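Side-chain contact in AbyA5 (PDB 4YWF), which catalyses acetate elimination in spirotetronate biosynthesis, acting as an esterase-like lyase of the alpha/beta-hydrolase superfamily: residues P312-L315 with R316-R320. The protein carries 4 engineered substitutions. Numbering follows the deposited sequence.
Sequences PAML and RTHVR. Engineered in segment 312-315: Met314 (natural residue Leu).
Thr317 reaches back one turn and bonds through OG1 to the backbone O of Ala313, at 2.7 Å. Its chi1 of -49° sets the hydroxyl beside its own backbone N, and OG1 then faces back over the preceding turn, where Ala313 O lies. Thr317 N also makes a weak bond to the same oxygen, so one residue grips Ala313 O twice.

Further backbone bonds run along this last part of the helix. Arg316 N donates to Pro312 O at 2.9 Å, with an N-H...O angle of 161°. Leu315 O accepts from Val319 N at 2.9 Å in a nearly straight bond. Leu315 O also accepts from His318 N at 3.3 Å, and that donor sits above the carbonyl plane. The bonds from Thr317 N and His318 N to Met314 O are weak.

The Arg316 chain bends at chi3 and folds back along the helix. One face of its guanidinium lies over Pro312 O and Ala313 N. Arg316 NH2 comes within 3.7 Å of Pro312 CB.

The apolar contacts are few. Leu315 and Val319 run alongside each other, with CD2 of Leu315 3.7 Å from CG2 of Val319. Both are buried; Leu315 also packs on Tyr298 and Phe322, and Val319 on Val296. Met314, an engineered residue present as selenomethionine, meets the edge of the His318 ring, in its plane. Here Met314 CG approaches His318 CD2 to 3.7 Å. Both side chains also touch Leu289 of helix 286-290.

At Val319 the backbone turns out of the helical conformation. The contact is thus the C-terminal end of helix 310-318, the connecting helix of the beta-alpha-beta unit between strands 296-301 and 322-327, at one border of the alpha/beta-hydrolase sheet.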
ATOM      1  N   PRO A 312      -9.848 -14.661   2.065  1.00 22.71           N
ATOM      2  CA  PRO A 312      -8.888 -15.580   1.431  1.00 23.13           C
ATOM      3  C   PRO A 312      -9.400 -16.996   1.021  1.00 25.90           C
ATOM      4  O   PRO A 312      -8.891 -17.538   0.061  1.00 25.83           O
ATOM      5  CB  PRO A 312      -7.776 -15.708   2.431  1.00 25.35           C
ATOM      6  CG  PRO A 312      -8.176 -15.010   3.678  1.00 27.08           C
ATOM      7  CD  PRO A 312      -9.462 -14.248   3.423  1.00 27.38           C
ATOM      8  N   ALA A 313     -10.364 -17.555   1.780  1.00 25.58           N
ATOM      9  CA  ALA A 313     -11.081 -18.805   1.470  1.00 27.47           C
ATOM     10  C   ALA A 313     -11.703 -18.724   0.093  1.00 25.94           C
ATOM     11  O   ALA A 313     -11.633 -19.659  -0.673  1.00 26.05           O
ATOM     12  CB  ALA A 313     -12.203 -19.091   2.520  1.00 27.62           C
HETATM   13  N   MSE A 314     -12.294 -17.566  -0.198  1.00 28.48           N
HETATM   14  CA  MSE A 314     -12.915 -17.305  -1.470  1.00 27.30           C
HETATM   15  C   MSE A 314     -11.882 -17.265  -2.570  1.00 27.93           C
HETATM   16  O   MSE A 314     -12.119 -17.792  -3.689  1.00 27.09           O
HETATM   17  CB  MSE A 314     -13.803 -16.087  -1.398  1.00 30.97           C
HETATM   18  CG  MSE A 314     -14.565 -16.043  -2.703  1.00 38.36           C
HETATM   19 SE   MSE A 314     -15.612 -14.385  -2.888  1.00 49.23          SE
HETATM   20  CE  MSE A 314     -16.203 -14.513  -4.766  1.00 50.70           C
ATOM     21  N   LEU A 315     -10.725 -16.676  -2.311  1.00 23.31           N
ATOM     22  CA  LEU A 315      -9.695 -16.653  -3.338  1.00 22.64           C
ATOM     23  C   LEU A 315      -9.152 -18.042  -3.616  1.00 23.46           C
ATOM     24  O   LEU A 315      -8.919 -18.377  -4.790  1.00 20.21           O
ATOM     25  CB  LEU A 315      -8.534 -15.743  -2.981  1.00 24.65           C
ATOM     26  CG  LEU A 315      -8.922 -14.269  -2.960  1.00 26.37           C
ATOM     27  CD1 LEU A 315      -7.732 -13.443  -2.533  1.00 28.09           C
ATOM     28  CD2 LEU A 315      -9.439 -13.855  -4.320  1.00 27.48           C
ATOM     29  N   ARG A 316      -8.987 -18.828  -2.547  1.00 21.46           N
ATOM     30  CA  ARG A 316      -8.568 -20.208  -2.665  1.00 25.51           C
ATOM     31  C   ARG A 316      -9.569 -21.025  -3.398  1.00 26.88           C
ATOM     32  O   ARG A 316      -9.197 -22.062  -3.988  1.00 31.18           O
ATOM     33  CB  ARG A 316      -8.431 -20.874  -1.327  1.00 26.36           C
ATOM     34  CG  ARG A 316      -7.212 -20.450  -0.539  1.00 29.24           C
ATOM     35  CD  ARG A 316      -7.148 -21.282   0.726  1.00 35.68           C
ATOM     36  NE  ARG A 316      -6.710 -20.383   1.722  1.00 40.41           N
ATOM     37  CZ  ARG A 316      -7.352 -19.978   2.790  1.00 34.06           C
ATOM     38  NH1 ARG A 316      -8.482 -20.476   3.222  1.00 34.15           N
ATOM     39  NH2 ARG A 316      -6.742 -19.057   3.459  1.00 35.74           N
ATOM     40  N   THR A 317     -10.833 -20.622  -3.372  1.00 26.90           N
ATOM     41  CA  THR A 317     -11.818 -21.389  -4.110  1.00 26.94           C
ATOM     42  C   THR A 317     -11.846 -21.106  -5.616  1.00 28.31           C
ATOM     43  O   THR A 317     -12.106 -22.064  -6.450  1.00 28.28           O
ATOM     44  CB  THR A 317     -13.207 -21.234  -3.477  1.00 24.82           C
ATOM     45  OG1 THR A 317     -13.106 -21.460  -2.077  1.00 24.31           O
ATOM     46  CG2 THR A 317     -14.129 -22.225  -4.023  1.00 25.06           C
ATOM     47  N   HIS A 318     -11.574 -19.851  -5.991  1.00 25.15           N
ATOM     48  CA  HIS A 318     -11.897 -19.326  -7.323  1.00 27.27           C
ATOM     49  C   HIS A 318     -10.717 -18.801  -8.186  1.00 29.03           C
ATOM     50  O   HIS A 318     -10.819 -18.732  -9.407  1.00 29.54           O
ATOM     51  CB  HIS A 318     -12.976 -18.228  -7.210  1.00 29.10           C
ATOM     52  CG  HIS A 318     -14.270 -18.718  -6.654  1.00 30.69           C
ATOM     53  ND1 HIS A 318     -15.090 -19.608  -7.332  1.00 30.52           N
ATOM     54  CD2 HIS A 318     -14.899 -18.451  -5.487  1.00 29.33           C
ATOM     55  CE1 HIS A 318     -16.141 -19.902  -6.592  1.00 27.97           C
ATOM     56  NE2 HIS A 318     -16.053 -19.204  -5.473  1.00 30.70           N
ATOM     57  N   VAL A 319      -9.593 -18.439  -7.590  1.00 27.06           N
ATOM     58  CA  VAL A 319      -8.500 -17.912  -8.385  1.00 26.34           C
ATOM     59  C   VAL A 319      -7.697 -19.098  -8.886  1.00 25.72           C
ATOM     60  O   VAL A 319      -7.307 -19.908  -8.104  1.00 27.82           O
ATOM     61  CB  VAL A 319      -7.637 -16.960  -7.558  1.00 27.02           C
ATOM     62  CG1 VAL A 319      -6.318 -16.610  -8.292  1.00 27.81           C
ATOM     63  CG2 VAL A 319      -8.463 -15.720  -7.310  1.00 24.56           C
ATOM     64  N   ARG A 320      -7.459 -19.177 -10.190  1.00 26.51           N
ATOM     65  CA  ARG A 320      -6.910 -20.380 -10.853  1.00 30.20           C
ATOM     66  C   ARG A 320      -5.490 -20.624 -10.461  1.00 28.90           C
ATOM     67  O   ARG A 320      -5.132 -21.739 -10.137  1.00 31.12           O
ATOM     68  CB  ARG A 320      -6.949 -20.230 -12.399  1.00 35.61           C
ATOM     69  CG  ARG A 320      -8.366 -20.121 -12.964  1.00 44.55           C
ATOM     70  CD  ARG A 320      -8.463 -19.305 -14.265  1.00 52.21           C
ATOM     71  NE  ARG A 320      -9.877 -19.070 -14.552  1.00 56.88           N
ATOM     72  CZ  ARG A 320     -10.605 -19.708 -15.477  1.00 73.29           C
ATOM     73  NH1 ARG A 320     -10.070 -20.595 -16.324  1.00 73.26           N
ATOM     74  NH2 ARG A 320     -11.909 -19.431 -15.583  1.00 78.14           N
TER